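Protein ACDH-11, isoform b (Caenorhabditis elegans, PDB 4Y9J) belongs to the acyl-CoA dehydrogenase family of flavoproteins and binds flavin-adenine dinucleotide within a four-chain assembly. Local coordinates at residues A183-K193 and Y220-V231. Sequence-based numbering, arbitrary orientation.
With FAD (flavin-adenine dinucleotide), chain E.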
ATOM      1  N   ALA B 183     -11.787  31.690  -1.088  1.00 39.90           N
ATOM      2  CA  ALA B 183     -10.398  31.942  -0.726  1.00 36.97           C
ATOM      3  C   ALA B 183      -9.438  31.192  -1.594  1.00 37.50           C
ATOM      4  O   ALA B 183      -9.655  30.048  -1.912  1.00 36.81           O
ATOM      5  CB  ALA B 183     -10.121  31.633   0.745  1.00 37.47           C
ATOM      6  N   TRP B 184      -8.300  31.792  -1.851  1.00 34.73           N
ATOM      7  CA  TRP B 184      -7.214  31.156  -2.575  1.00 34.29           C
ATOM      8  C   TRP B 184      -5.978  30.952  -1.687  1.00 34.70           C
ATOM      9  O   TRP B 184      -5.807  31.609  -0.630  1.00 35.77           O
ATOM     10  CB  TRP B 184      -6.769  32.011  -3.762  1.00 36.09           C
ATOM     11  CG  TRP B 184      -7.600  31.943  -5.010  1.00 38.11           C
ATOM     12  CD1 TRP B 184      -8.698  31.126  -5.250  1.00 38.76           C
ATOM     13  CD2 TRP B 184      -7.395  32.669  -6.227  1.00 37.84           C
ATOM     14  NE1 TRP B 184      -9.139  31.292  -6.496  1.00 38.90           N
ATOM     15  CE2 TRP B 184      -8.392  32.254  -7.127  1.00 40.15           C
ATOM     16  CE3 TRP B 184      -6.496  33.633  -6.632  1.00 38.59           C
ATOM     17  CZ2 TRP B 184      -8.529  32.797  -8.411  1.00 41.47           C
ATOM     18  CZ3 TRP B 184      -6.626  34.153  -7.934  1.00 42.48           C
ATOM     19  CH2 TRP B 184      -7.619  33.732  -8.786  1.00 42.08           C
ATOM     20  N   THR B 185      -5.070  30.106  -2.181  1.00 32.86           N
ATOM     21  CA  THR B 185      -3.751  29.956  -1.614  1.00 33.61           C
ATOM     22  C   THR B 185      -2.726  30.098  -2.740  1.00 32.44           C
ATOM     23  O   THR B 185      -3.085  30.017  -3.910  1.00 31.28           O
ATOM     24  CB  THR B 185      -3.535  28.600  -0.914  1.00 34.05           C
ATOM     25  OG1 THR B 185      -3.791  27.499  -1.817  1.00 32.93           O
ATOM     26  CG2 THR B 185      -4.360  28.524   0.328  1.00 33.54           C
ATOM     27  N   SER B 186      -1.473  30.366  -2.364  1.00 31.30           N
ATOM     28  CA  SER B 186      -0.393  30.522  -3.313  1.00 32.15           C
ATOM     29  C   SER B 186       0.719  29.536  -3.063  1.00 31.93           C
ATOM     30  O   SER B 186       0.969  29.159  -1.917  1.00 33.13           O
ATOM     31  CB  SER B 186       0.190  31.921  -3.276  1.00 34.04           C
ATOM     32  OG  SER B 186       1.237  32.151  -4.238  1.00 35.16           O
ATOM     33  N   GLY B 187       1.451  29.234  -4.129  1.00 32.16           N
ATOM     34  CA  GLY B 187       2.769  28.591  -4.012  1.00 30.94           C
ATOM     35  C   GLY B 187       3.894  29.528  -4.394  1.00 33.80           C
ATOM     36  O   GLY B 187       3.653  30.702  -4.676  1.00 33.49           O
ATOM     37  N   GLN B 188       5.118  29.023  -4.318  1.00 30.69           N
ATOM     38  CA  GLN B 188       6.339  29.810  -4.468  1.00 33.99           C
ATOM     39  C   GLN B 188       7.285  28.804  -5.137  1.00 32.68           C
ATOM     40  O   GLN B 188       7.682  27.828  -4.502  1.00 31.22           O
ATOM     41  CB  GLN B 188       6.845  30.208  -3.055  1.00 34.41           C
ATOM     42  CG  GLN B 188       8.287  30.829  -2.936  1.00 37.35           C
ATOM     43  CD  GLN B 188       8.802  30.923  -1.490  1.00 39.43           C
ATOM     44  OE1 GLN B 188       8.179  30.422  -0.552  1.00 40.59           O
ATOM     45  NE2 GLN B 188      10.009  31.502  -1.315  1.00 44.04           N
ATOM     46  N   TRP B 189       7.650  29.045  -6.397  1.00 33.83           N
ATOM     47  CA  TRP B 189       8.452  28.052  -7.179  1.00 35.16           C
ATOM     48  C   TRP B 189       9.829  28.616  -7.578  1.00 33.41           C
ATOM     49  O   TRP B 189      10.039  29.133  -8.670  1.00 34.78           O
ATOM     50  CB  TRP B 189       7.726  27.589  -8.437  1.00 33.42           C
ATOM     51  CG  TRP B 189       6.338  27.028  -8.246  1.00 32.25           C
ATOM     52  CD1 TRP B 189       5.751  26.592  -7.101  1.00 31.72           C
ATOM     53  CD2 TRP B 189       5.366  26.852  -9.277  1.00 32.28           C
ATOM     54  NE1 TRP B 189       4.458  26.164  -7.356  1.00 30.78           N
ATOM     55  CE2 TRP B 189       4.194  26.330  -8.673  1.00 31.72           C
ATOM     56  CE3 TRP B 189       5.364  27.105 -10.642  1.00 34.20           C
ATOM     57  CZ2 TRP B 189       3.080  26.030  -9.382  1.00 31.56           C
ATOM     58  CZ3 TRP B 189       4.247  26.833 -11.349  1.00 35.63           C
ATOM     59  CH2 TRP B 189       3.110  26.304 -10.717  1.00 32.57           C
ATOM     60  N   MET B 190      10.777  28.477  -6.677  1.00 32.93           N
ATOM     61  CA  MET B 190      12.125  28.946  -6.844  0.85 34.94           C
ATOM     62  C   MET B 190      13.169  27.895  -7.148  1.00 33.40           C
ATOM     63  O   MET B 190      14.054  28.074  -8.058  1.00 34.57           O
ATOM     64  CB  MET B 190      12.573  29.700  -5.583  0.85 36.07           C
ATOM     65  CG  MET B 190      11.937  31.062  -5.507  0.85 38.25           C
ATOM     66  SD  MET B 190      12.275  31.980  -3.966  0.85 39.94           S
ATOM     67  CE  MET B 190      14.065  32.180  -4.051  0.85 39.13           C
ATOM     68  N   THR B 191      13.099  26.828  -6.376  1.00 32.41           N
ATOM     69  CA  THR B 191      14.107  25.800  -6.338  1.00 31.99           C
ATOM     70  C   THR B 191      14.134  24.989  -7.604  1.00 33.73           C
ATOM     71  O   THR B 191      13.089  24.515  -8.074  1.00 32.41           O
ATOM     72  CB  THR B 191      13.991  24.930  -5.125  1.00 30.96           C
ATOM     73  OG1 THR B 191      14.073  25.709  -3.942  1.00 30.08           O
ATOM     74  CG2 THR B 191      15.068  23.837  -5.138  1.00 31.32           C
ATOM     75  N   GLU B 192      15.332  24.841  -8.169  1.00 33.35           N
ATOM     76  CA  GLU B 192      15.508  24.012  -9.357  1.00 33.52           C
ATOM     77  C   GLU B 192      16.611  22.961  -9.114  1.00 32.88           C
ATOM     78  O   GLU B 192      17.299  23.028  -8.106  1.00 33.89           O
ATOM     79  CB  GLU B 192      15.769  24.877 -10.564  1.00 34.99           C
ATOM     80  CG  GLU B 192      14.626  25.900 -10.830  1.00 33.04           C
ATOM     81  CD  GLU B 192      14.551  26.436 -12.215  1.00 37.79           C
ATOM     82  OE1 GLU B 192      15.297  25.981 -13.134  1.00 36.81           O
ATOM     83  OE2 GLU B 192      13.754  27.412 -12.413  1.00 38.84           O
ATOM     84  N   LYS B 193      16.860  22.067 -10.073  1.00 31.84           N
ATOM     85  CA  LYS B 193      17.796  20.987  -9.808  1.00 32.18           C
ATOM     86  C   LYS B 193      19.241  21.515  -9.511  1.00 34.32           C
ATOM     87  O   LYS B 193      19.955  20.989  -8.653  1.00 32.78           O
ATOM     88  CB  LYS B 193      17.820  19.974 -10.934  1.00 34.21           C
ATOM     89  CG  LYS B 193      16.526  19.152 -11.037  1.00 32.87           C
ATOM     90  CD  LYS B 193      16.548  18.192 -12.230  1.00 33.78           C
ATOM     91  CE  LYS B 193      16.186  18.909 -13.511  1.00 37.24           C
ATOM     92  NZ  LYS B 193      16.332  18.079 -14.692  1.00 41.41           N
ATOM     93  N   TYR B 220      11.947  23.599 -15.305  1.00 32.70           N
ATOM     94  CA  TYR B 220      11.687  22.488 -14.450  1.00 31.24           C
ATOM     95  C   TYR B 220      11.749  22.943 -12.990  1.00 32.75           C
ATOM     96  O   TYR B 220      12.821  23.402 -12.560  1.00 33.10           O
ATOM     97  CB  TYR B 220      12.695  21.367 -14.698  1.00 32.43           C
ATOM     98  CG  TYR B 220      12.279  20.026 -14.108  1.00 31.31           C
ATOM     99  CD1 TYR B 220      12.390  19.718 -12.756  1.00 30.27           C
ATOM    100  CD2 TYR B 220      11.854  19.034 -14.947  1.00 35.80           C
ATOM    101  CE1 TYR B 220      12.030  18.464 -12.272  1.00 30.47           C
ATOM    102  CE2 TYR B 220      11.432  17.815 -14.467  1.00 38.74           C
ATOM    103  CZ  TYR B 220      11.546  17.502 -13.158  1.00 33.92           C
ATOM    104  OH  TYR B 220      11.101  16.260 -12.754  1.00 34.84           O
ATOM    105  N   LYS B 221      10.644  22.891 -12.256  1.00 29.14           N
ATOM    106  CA  LYS B 221      10.635  23.308 -10.861  1.00 30.77           C
ATOM    107  C   LYS B 221      10.814  22.052 -10.008  1.00 31.64           C
ATOM    108  O   LYS B 221      10.026  21.117 -10.047  1.00 29.41           O
ATOM    109  CB  LYS B 221       9.361  24.054 -10.558  1.00 31.83           C
ATOM    110  CG  LYS B 221       9.231  25.302 -11.387  1.00 33.49           C
ATOM    111  CD  LYS B 221      10.377  26.315 -11.103  1.00 33.38           C
ATOM    112  CE  LYS B 221      10.311  27.506 -12.023  1.00 38.47           C
ATOM    113  NZ  LYS B 221      11.259  28.557 -11.560  1.00 38.99           N
ATOM    114  N   TRP B 222      11.882  22.025  -9.240  1.00 30.81           N
ATOM    115  CA  TRP B 222      12.352  20.801  -8.584  1.00 30.62           C
ATOM    116  C   TRP B 222      11.653  20.498  -7.290  1.00 28.17           C
ATOM    117  O   TRP B 222      11.591  19.327  -6.932  1.00 27.07           O
ATOM    118  CB  TRP B 222      13.872  20.919  -8.388  1.00 32.05           C
ATOM    119  CG  TRP B 222      14.623  19.826  -7.737  1.00 30.27           C
ATOM    120  CD1 TRP B 222      15.595  20.013  -6.771  1.00 31.08           C
ATOM    121  CD2 TRP B 222      14.683  18.450  -8.105  1.00 30.75           C
ATOM    122  NE1 TRP B 222      16.156  18.812  -6.421  1.00 34.26           N
ATOM    123  CE2 TRP B 222      15.643  17.832  -7.249  1.00 32.82           C
ATOM    124  CE3 TRP B 222      14.059  17.667  -9.093  1.00 32.15           C
ATOM    125  CZ2 TRP B 222      15.929  16.471  -7.326  1.00 31.84           C
ATOM    126  CZ3 TRP B 222      14.333  16.305  -9.155  1.00 31.71           C
ATOM    127  CH2 TRP B 222      15.252  15.719  -8.266  1.00 32.04           C
ATOM    128  N   PHE B 223      11.217  21.527  -6.558  1.00 27.25           N
ATOM    129  CA  PHE B 223      10.367  21.381  -5.380  1.00 29.83           C
ATOM    130  C   PHE B 223       9.263  22.414  -5.522  1.00 30.78           C
ATOM    131  O   PHE B 223       9.571  23.620  -5.497  1.00 29.93           O
ATOM    132  CB  PHE B 223      11.035  21.679  -4.016  1.00 27.57           C
ATOM    133  CG  PHE B 223      11.984  20.593  -3.528  1.00 27.95           C
ATOM    134  CD1 PHE B 223      13.213  20.378  -4.155  1.00 31.76           C
ATOM    135  CD2 PHE B 223      11.609  19.727  -2.509  1.00 29.56           C
ATOM    136  CE1 PHE B 223      14.068  19.333  -3.690  1.00 31.19           C
ATOM    137  CE2 PHE B 223      12.459  18.698  -2.080  1.00 29.27           C
ATOM    138  CZ  PHE B 223      13.668  18.516  -2.682  1.00 29.64           C
ATOM    139  N   SER B 224       8.014  21.939  -5.602  1.00 28.61           N
ATOM    140  CA  SER B 224       6.833  22.858  -5.640  1.00 28.74           C
ATOM    141  C   SER B 224       5.784  22.358  -4.681  1.00 29.89           C
ATOM    142  O   SER B 224       5.027  21.431  -5.005  1.00 28.48           O
ATOM    143  CB  SER B 224       6.267  22.861  -7.066  1.00 30.49           C
ATOM    144  OG  SER B 224       7.169  23.423  -7.943  1.00 32.64           O
ATOM    145  N   SER B 225       5.786  22.895  -3.485  1.00 28.70           N
ATOM    146  CA  SER B 225       4.854  22.544  -2.457  1.00 27.37           C
ATOM    147  C   SER B 225       3.474  23.190  -2.623  1.00 28.99           C
ATOM    148  O   SER B 225       3.340  24.257  -3.181  1.00 28.96           O
ATOM    149  CB  SER B 225       5.442  22.896  -1.092  1.00 28.64           C
ATOM    150  OG  SER B 225       6.520  22.050  -0.778  1.00 29.49           O
ATOM    151  N   ALA B 226       2.442  22.466  -2.166  1.00 28.35           N
ATOM    152  CA  ALA B 226       1.039  22.906  -2.215  1.00 29.55           C
ATOM    153  C   ALA B 226       0.625  23.156  -3.631  1.00 30.88           C
ATOM    154  O   ALA B 226       0.096  24.228  -3.982  1.00 30.44           O
ATOM    155  CB  ALA B 226       0.820  24.142  -1.348  1.00 34.73           C
ATOM    156  N   VAL B 227       0.847  22.152  -4.498  1.00 29.95           N
ATOM    157  CA  VAL B 227       0.363  22.234  -5.887  1.00 31.62           C
ATOM    158  C   VAL B 227      -1.175  22.160  -6.064  1.00 32.63           C
ATOM    159  O   VAL B 227      -1.663  22.294  -7.161  1.00 35.40           O
ATOM    160  CB  VAL B 227       1.055  21.171  -6.814  1.00 32.64           C
ATOM    161  CG1 VAL B 227       2.438  21.592  -7.187  1.00 34.66           C
ATOM    162  CG2 VAL B 227       1.077  19.824  -6.214  1.00 33.99           C
ATOM    163  N   ASP B 228      -1.899  21.972  -4.973  1.00 30.55           N
ATOM    164  CA  ASP B 228      -3.317  22.206  -4.912  1.00 31.33           C
ATOM    165  C   ASP B 228      -3.663  23.766  -4.812  1.00 32.74           C
ATOM    166  O   ASP B 228      -4.864  24.107  -4.766  1.00 37.27           O
ATOM    167  CB  ASP B 228      -3.901  21.540  -3.695  1.00 31.80           C
ATOM    168  CG  ASP B 228      -3.277  22.046  -2.426  1.00 34.70           C
ATOM    169  OD1 ASP B 228      -2.028  21.962  -2.240  1.00 32.23           O
ATOM    170  OD2 ASP B 228      -4.012  22.533  -1.556  1.00 37.20           O
ATOM    171  N   ALA B 229      -2.652  24.629  -4.759  1.00 30.83           N
ATOM    172  CA  ALA B 229      -2.886  26.084  -4.636  1.00 34.53           C
ATOM    173  C   ALA B 229      -3.478  26.680  -5.930  1.00 35.95           C
ATOM    174  O   ALA B 229      -3.529  26.003  -6.973  1.00 37.86           O
ATOM    175  CB  ALA B 229      -1.601  26.769  -4.359  1.00 35.18           C
ATOM    176  N   ASP B 230      -3.937  27.927  -5.860  1.00 33.55           N
ATOM    177  CA  ASP B 230      -4.576  28.554  -6.997  1.00 33.61           C
ATOM    178  C   ASP B 230      -3.636  29.346  -7.872  1.00 32.94           C
ATOM    179  O   ASP B 230      -3.862  29.454  -9.085  1.00 34.90           O
ATOM    180  CB  ASP B 230      -5.727  29.413  -6.485  1.00 35.69           C
ATOM    181  CG  ASP B 230      -6.619  28.621  -5.560  1.00 35.94           C
ATOM    182  OD1 ASP B 230      -7.446  27.897  -6.130  1.00 36.50           O
ATOM    183  OD2 ASP B 230      -6.407  28.644  -4.288  1.00 33.50           O
ATOM    184  N   VAL B 231      -2.623  29.955  -7.261  1.00 33.81           N
ATOM    185  CA  VAL B 231      -1.622  30.761  -7.960  1.00 35.51           C
ATOM    186  C   VAL B 231      -0.245  30.438  -7.406  1.00 35.83           C
ATOM    187  O   VAL B 231      -0.094  29.797  -6.367  1.00 35.68           O
ATOM    188  CB  VAL B 231      -1.865  32.282  -7.819  1.00 34.92           C
ATOM    189  CG1 VAL B 231      -3.153  32.700  -8.489  1.00 37.30           C
ATOM    190  CG2 VAL B 231      -1.818  32.700  -6.360  1.00 34.47           C
TER
HETATM  191  PA  FAD E 701      21.824  23.150  -1.570  1.00 38.88           P
HETATM  192  O1A FAD E 701      22.016  24.664  -1.647  1.00 39.23           O
HETATM  193  O2A FAD E 701      22.310  22.306  -2.761  1.00 40.35           O
HETATM  194  O5B FAD E 701      22.693  22.550  -0.348  1.00 37.08           O
HETATM  195  C5B FAD E 701      22.473  23.053   0.965  1.00 38.76           C
HETATM  196  C4B FAD E 701      23.777  22.951   1.705  1.00 37.93           C
HETATM  197  O4B FAD E 701      24.707  23.761   0.953  1.00 37.39           O
HETATM  198  C3B FAD E 701      23.718  23.445   3.114  1.00 39.83           C
HETATM  199  O3B FAD E 701      24.843  22.941   3.928  1.00 40.33           O
HETATM  200  C2B FAD E 701      24.051  24.905   2.867  1.00 37.30           C
HETATM  201  O2B FAD E 701      24.506  25.557   4.064  1.00 40.24           O
HETATM  202  C1B FAD E 701      25.178  24.775   1.814  1.00 38.85           C
HETATM  203  N9A FAD E 701      25.427  26.051   1.116  1.00 38.93           N
HETATM  204  C8A FAD E 701      24.680  26.592   0.102  1.00 38.54           C
HETATM  205  N7A FAD E 701      25.187  27.812  -0.240  1.00 40.88           N
HETATM  206  C5A FAD E 701      26.300  28.032   0.528  1.00 39.91           C
HETATM  207  C6A FAD E 701      27.290  29.104   0.661  1.00 40.60           C
HETATM  208  N6A FAD E 701      27.220  30.201  -0.145  1.00 40.90           N
HETATM  209  N1A FAD E 701      28.260  28.933   1.594  1.00 40.00           N
HETATM  210  C2A FAD E 701      28.309  27.861   2.393  1.00 38.69           C
HETATM  211  N3A FAD E 701      27.450  26.844   2.326  1.00 37.67           N
HETATM  212  C4A FAD E 701      26.445  26.882   1.422  1.00 40.07           C
HETATM  213  N1  FAD E 701      11.514  25.281  -2.815  1.00 33.66           N
HETATM  214  C2  FAD E 701      10.610  26.010  -3.536  1.00 34.86           C
HETATM  215  O2  FAD E 701      11.064  26.943  -4.249  1.00 37.73           O
HETATM  216  N3  FAD E 701       9.330  25.877  -3.446  1.00 34.99           N
HETATM  217  C4  FAD E 701       8.703  24.981  -2.721  1.00 34.00           C
HETATM  218  O4  FAD E 701       7.495  24.892  -2.704  1.00 34.37           O
HETATM  219  C4X FAD E 701       9.616  24.106  -1.902  1.00 33.32           C
HETATM  220  N5  FAD E 701       9.026  23.037  -1.205  1.00 34.72           N
HETATM  221  C5X FAD E 701       9.991  22.271  -0.494  1.00 31.57           C
HETATM  222  C6  FAD E 701       9.428  21.215   0.283  1.00 31.71           C
HETATM  223  C7  FAD E 701      10.321  20.405   1.061  1.00 30.75           C
HETATM  224  C7M FAD E 701       9.664  19.346   1.885  1.00 31.92           C
HETATM  225  C8  FAD E 701      11.747  20.640   0.955  1.00 30.23           C
HETATM  226  C8M FAD E 701      12.713  19.756   1.759  1.00 31.50           C
HETATM  227  C9  FAD E 701      12.305  21.664   0.197  1.00 29.82           C
HETATM  228  C9A FAD E 701      11.432  22.495  -0.578  1.00 31.54           C
HETATM  229  N10 FAD E 701      11.965  23.480  -1.363  1.00 32.04           N
HETATM  230  C10 FAD E 701      11.039  24.285  -2.071  1.00 33.18           C
HETATM  231  C1' FAD E 701      13.365  23.641  -1.528  1.00 35.98           C
HETATM  232  C2' FAD E 701      14.200  24.337  -0.446  1.00 36.40           C
HETATM  233  O2' FAD E 701      14.046  25.743  -0.462  1.00 39.22           O
HETATM  234  C3' FAD E 701      15.665  23.976  -0.673  1.00 37.98           C
HETATM  235  O3' FAD E 701      15.737  22.594  -0.424  1.00 34.24           O
HETATM  236  C4' FAD E 701      16.579  24.777   0.235  1.00 38.92           C
HETATM  237  O4' FAD E 701      16.500  26.177  -0.039  1.00 38.77           O
HETATM  238  C5' FAD E 701      18.025  24.279   0.132  1.00 37.61           C
HETATM  239  O5' FAD E 701      18.497  24.400  -1.273  1.00 39.05           O
HETATM  240  P   FAD E 701      19.001  23.006  -2.023  1.00 37.72           P
HETATM  241  O1P FAD E 701      17.983  21.968  -1.763  1.00 32.77           O
HETATM  242  O2P FAD E 701      19.398  23.382  -3.428  1.00 38.65           O
HETATM  243  O3P FAD E 701      20.361  22.659  -1.181  1.00 37.93           O
HETATM  244  O   HOH W   1      -2.691  25.014  -0.810  1.00 33.57           O
HETATM  245  O   HOH W   2       5.293  26.226  -3.731  1.00 30.08           O
HETATM  246  O   HOH W   3       2.319  25.441  -5.633  1.00 34.04           O
HETATM  247  O   HOH W   4      10.289  25.369  -7.530  1.00 33.23           O
HETATM  248  O   HOH W   5      14.666  24.532 -15.319  1.00 33.19           O
HETATM  249  O   HOH W   6      15.188  21.895 -12.221  1.00 31.60           O
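D230 lies over one face of the W184 indole, carboxylate and ring planes 17° apart, its CB 3.5 Å from the centroid of the five-membered ring. D230 OD2 accepts T185 N on its anti lone pair (2.9 Å), while T185 O receives D230 N and, more weakly, V231 N. G187 N donates to V231 O (2.8 Å), completing the parallel bridge between S186 and V231. S224 lies near the rim of one W189 face, CB 4.0 Å from the five-membered ring's centroid in a CH-pi contact, and W189 NE1 reaches S225 O through a water.

K221 bends at chi2 (-62°), carrying NZ to W189 O and into a salt bridge with E192 OE2 (2.9 Å); T205 OG1 also bonds to OE2, and T234 OG1 to NZ and W189 O. K193 spans two rings: CG packs over a W222 face, and a bend at chi3 brings NZ above Y220 in a cation-pi contact, 12° off the ring normal. That ammonium also bonds to F17 O of the second subunit.

The flavin binds where 183-193 and 220-231 meet. Q188 O accepts FAD N3, M190 N and T191 N donate to O2, and T191 OG1 to N1 (2.8 Å). From 220-231, S225 N and OG donate to O4 and N5; F223 CB lies 3.3 Å from FAD N10, its ring oblique to the flavin. Such bonding of the isoalloxazine is characteristic of the middle beta domain of acyl-CoA dehydrogenases.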